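Local coordinates for 2-(hydroxymethyl)glutarate dehydrogenase (PDB 3CKY), which catalyses the NAD-dependent interconversion of 2-formylglutarate and (S)-2-hydroxymethylglutarate, a step in the fermentation of nicotinate, at residues G91-D96 and D118-P123. Numbering follows the deposited sequence.
Sequences GTVIVD and DYVDAP
The Y119 ring receives D96 OD2 at its hydroxyl edge, in the ring plane, while I94 approaches obliquely, its CG2 3.6 Å from Y119 CE1. Y119 OH donates to D96 OD2 over 2.7 Å, meeting that oxygen from above a carboxylate turned 81° from the ring. With CG opposite the backbone N in Y119 (chi1 -157°), the ring reaches over to the neighbouring strand and along it to D96. The other carboxylate oxygen, D96 OD1, bonds to S98 OG, so both oxygens of this buried group have partners and its rotation is probably fixed.

On the other sheet face, V93 CG1 meets V120 CG1 at 3.7 Å, and V95 CG1 presses tightly on A122 CB at 3.3 Å. Between the two faces the backbones form a parallel ladder: D118 N to T92 O, I94 N to D118 O (2.7 Å), V120 N to I94 O, D96 N to V120 O. A122 N adds the last rung to D96 O, from 42° above the carbonyl plane.

The pair closes a beta-alpha-beta crossover of the Rossmann-type domain through helix 102-114, whose M108, A109 and A112 pack on Y119. P123 lies close to K174, the probable active-site lysine. Helix 71-79 covers I94, D96 and Y119, helix 144-157 covers V93, D118 and V120, and strand 63-66 continues the sheet beyond 93-96.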
ATOM      1  N   GLY A  91      -8.367   4.561  44.852  1.00 65.34           N
ATOM      2  CA  GLY A  91      -8.292   6.016  44.698  1.00 65.36           C
ATOM      3  C   GLY A  91      -6.950   6.505  44.178  1.00 65.34           C
ATOM      4  O   GLY A  91      -6.783   7.695  43.910  1.00 65.37           O
ATOM      5  N   THR A  92      -5.991   5.589  44.043  1.00 65.37           N
ATOM      6  CA  THR A  92      -4.689   5.906  43.481  1.00 65.37           C
ATOM      7  C   THR A  92      -4.872   6.132  41.989  1.00 65.36           C
ATOM      8  O   THR A  92      -5.696   5.470  41.352  1.00 65.45           O
ATOM      9  CB  THR A  92      -3.673   4.765  43.718  1.00 65.34           C
ATOM     10  OG1 THR A  92      -3.548   4.515  45.125  1.00 66.01           O
ATOM     11  CG2 THR A  92      -2.304   5.123  43.150  1.00 65.37           C
ATOM     12  N   VAL A  93      -4.119   7.082  41.444  1.00 65.30           N
ATOM     13  CA  VAL A  93      -4.138   7.364  40.012  1.00 65.27           C
ATOM     14  C   VAL A  93      -2.817   6.922  39.386  1.00 65.34           C
ATOM     15  O   VAL A  93      -1.748   7.290  39.875  1.00 65.39           O
ATOM     16  CB  VAL A  93      -4.339   8.869  39.723  1.00 65.38           C
ATOM     17  CG1 VAL A  93      -4.442   9.124  38.217  1.00 64.72           C
ATOM     18  CG2 VAL A  93      -5.575   9.404  40.446  1.00 65.02           C
ATOM     19  N   ILE A  94      -2.900   6.121  38.321  1.00 65.15           N
ATOM     20  CA  ILE A  94      -1.736   5.750  37.523  1.00 65.16           C
ATOM     21  C   ILE A  94      -1.698   6.650  36.296  1.00 64.99           C
ATOM     22  O   ILE A  94      -2.694   6.772  35.589  1.00 65.02           O
ATOM     23  CB  ILE A  94      -1.801   4.294  37.019  1.00 65.26           C
ATOM     24  CG1 ILE A  94      -2.135   3.313  38.155  1.00 65.92           C
ATOM     25  CG2 ILE A  94      -0.490   3.920  36.331  1.00 64.87           C
ATOM     26  CD1 ILE A  94      -1.115   3.269  39.281  1.00 66.88           C
ATOM     27  N   VAL A  95      -0.555   7.283  36.054  1.00 65.00           N
ATOM     28  CA  VAL A  95      -0.368   8.136  34.881  1.00 64.72           C
ATOM     29  C   VAL A  95       0.629   7.472  33.948  1.00 64.72           C
ATOM     30  O   VAL A  95       1.834   7.517  34.178  1.00 64.67           O
ATOM     31  CB  VAL A  95       0.131   9.535  35.267  1.00 64.82           C
ATOM     32  CG1 VAL A  95       0.307  10.386  34.016  1.00 64.19           C
ATOM     33  CG2 VAL A  95      -0.840  10.194  36.250  1.00 63.98           C
ATOM     34  N   ASP A  96       0.096   6.836  32.905  1.00 64.69           N
ATOM     35  CA  ASP A  96       0.884   6.068  31.953  1.00 64.47           C
ATOM     36  C   ASP A  96       1.299   6.950  30.775  1.00 64.20           C
ATOM     37  O   ASP A  96       0.471   7.376  29.978  1.00 63.98           O
ATOM     38  CB  ASP A  96       0.078   4.864  31.461  1.00 64.47           C
ATOM     39  CG  ASP A  96       0.934   3.822  30.758  1.00 64.99           C
ATOM     40  OD1 ASP A  96       2.127   4.070  30.487  1.00 65.78           O
ATOM     41  OD2 ASP A  96       0.398   2.735  30.476  1.00 66.13           O
ATOM     42  N   ASP A 118      -7.665   4.642  39.330  1.00 64.09           N
ATOM     43  CA  ASP A 118      -7.828   5.437  38.114  1.00 64.15           C
ATOM     44  C   ASP A 118      -6.588   5.291  37.238  1.00 64.04           C
ATOM     45  O   ASP A 118      -5.467   5.430  37.720  1.00 64.19           O
ATOM     46  CB  ASP A 118      -8.062   6.911  38.456  1.00 64.23           C
ATOM     47  CG  ASP A 118      -9.386   7.144  39.145  1.00 64.42           C
ATOM     48  OD1 ASP A 118     -10.401   6.596  38.668  1.00 65.38           O
ATOM     49  OD2 ASP A 118      -9.417   7.879  40.161  1.00 65.41           O
ATOM     50  N   TYR A 119      -6.799   4.994  35.959  1.00 63.89           N
ATOM     51  CA  TYR A 119      -5.708   4.779  35.019  1.00 63.81           C
ATOM     52  C   TYR A 119      -5.809   5.783  33.865  1.00 63.76           C
ATOM     53  O   TYR A 119      -6.799   5.787  33.128  1.00 63.65           O
ATOM     54  CB  TYR A 119      -5.755   3.348  34.474  1.00 63.69           C
ATOM     55  CG  TYR A 119      -4.423   2.862  33.952  1.00 63.71           C
ATOM     56  CD1 TYR A 119      -3.603   2.056  34.737  1.00 63.29           C
ATOM     57  CD2 TYR A 119      -3.973   3.219  32.678  1.00 63.19           C
ATOM     58  CE1 TYR A 119      -2.374   1.611  34.278  1.00 63.77           C
ATOM     59  CE2 TYR A 119      -2.735   2.768  32.200  1.00 63.48           C
ATOM     60  CZ  TYR A 119      -1.940   1.966  33.010  1.00 63.87           C
ATOM     61  OH  TYR A 119      -0.721   1.502  32.568  1.00 64.01           O
ATOM     62  N   VAL A 120      -4.795   6.633  33.710  1.00 63.64           N
ATOM     63  CA  VAL A 120      -4.863   7.712  32.722  1.00 63.67           C
ATOM     64  C   VAL A 120      -3.666   7.685  31.784  1.00 63.43           C
ATOM     65  O   VAL A 120      -2.521   7.509  32.209  1.00 63.17           O
ATOM     66  CB  VAL A 120      -4.995   9.123  33.392  1.00 63.99           C
ATOM     67  CG1 VAL A 120      -5.757   9.033  34.707  1.00 62.87           C
ATOM     68  CG2 VAL A 120      -3.638   9.767  33.613  1.00 64.90           C
ATOM     69  N   ASP A 121      -3.944   7.833  30.495  1.00 63.51           N
ATOM     70  CA  ASP A 121      -2.885   7.997  29.510  1.00 63.40           C
ATOM     71  C   ASP A 121      -2.502   9.466  29.491  1.00 63.29           C
ATOM     72  O   ASP A 121      -3.365  10.332  29.363  1.00 63.04           O
ATOM     73  CB  ASP A 121      -3.296   7.516  28.111  1.00 63.44           C
ATOM     74  CG  ASP A 121      -4.598   8.132  27.619  1.00 63.13           C
ATOM     75  OD1 ASP A 121      -5.599   8.039  28.359  1.00 64.57           O
ATOM     76  OD2 ASP A 121      -4.626   8.681  26.498  1.00 60.52           O
ATOM     77  N   ALA A 122      -1.211   9.737  29.653  1.00 63.38           N
ATOM     78  CA  ALA A 122      -0.693  11.112  29.634  1.00 63.56           C
ATOM     79  C   ALA A 122       0.651  11.170  28.903  1.00 63.51           C
ATOM     80  O   ALA A 122       1.664  11.573  29.468  1.00 63.59           O
ATOM     81  CB  ALA A 122      -0.558  11.653  31.049  1.00 63.34           C
ATOM     82  N   PRO A 123       0.663  10.768  27.632  1.00 63.56           N
ATOM     83  CA  PRO A 123       1.900  10.885  26.873  1.00 63.74           C
ATOM     84  C   PRO A 123       2.345  12.350  26.748  1.00 63.87           C
ATOM     85  O   PRO A 123       1.518  13.275  26.784  1.00 63.51           O
ATOM     86  CB  PRO A 123       1.530  10.312  25.509  1.00 63.76           C
ATOM     87  CG  PRO A 123       0.056  10.433  25.435  1.00 63.55           C
ATOM     88  CD  PRO A 123      -0.434  10.230  26.818  1.00 63.55           C
TER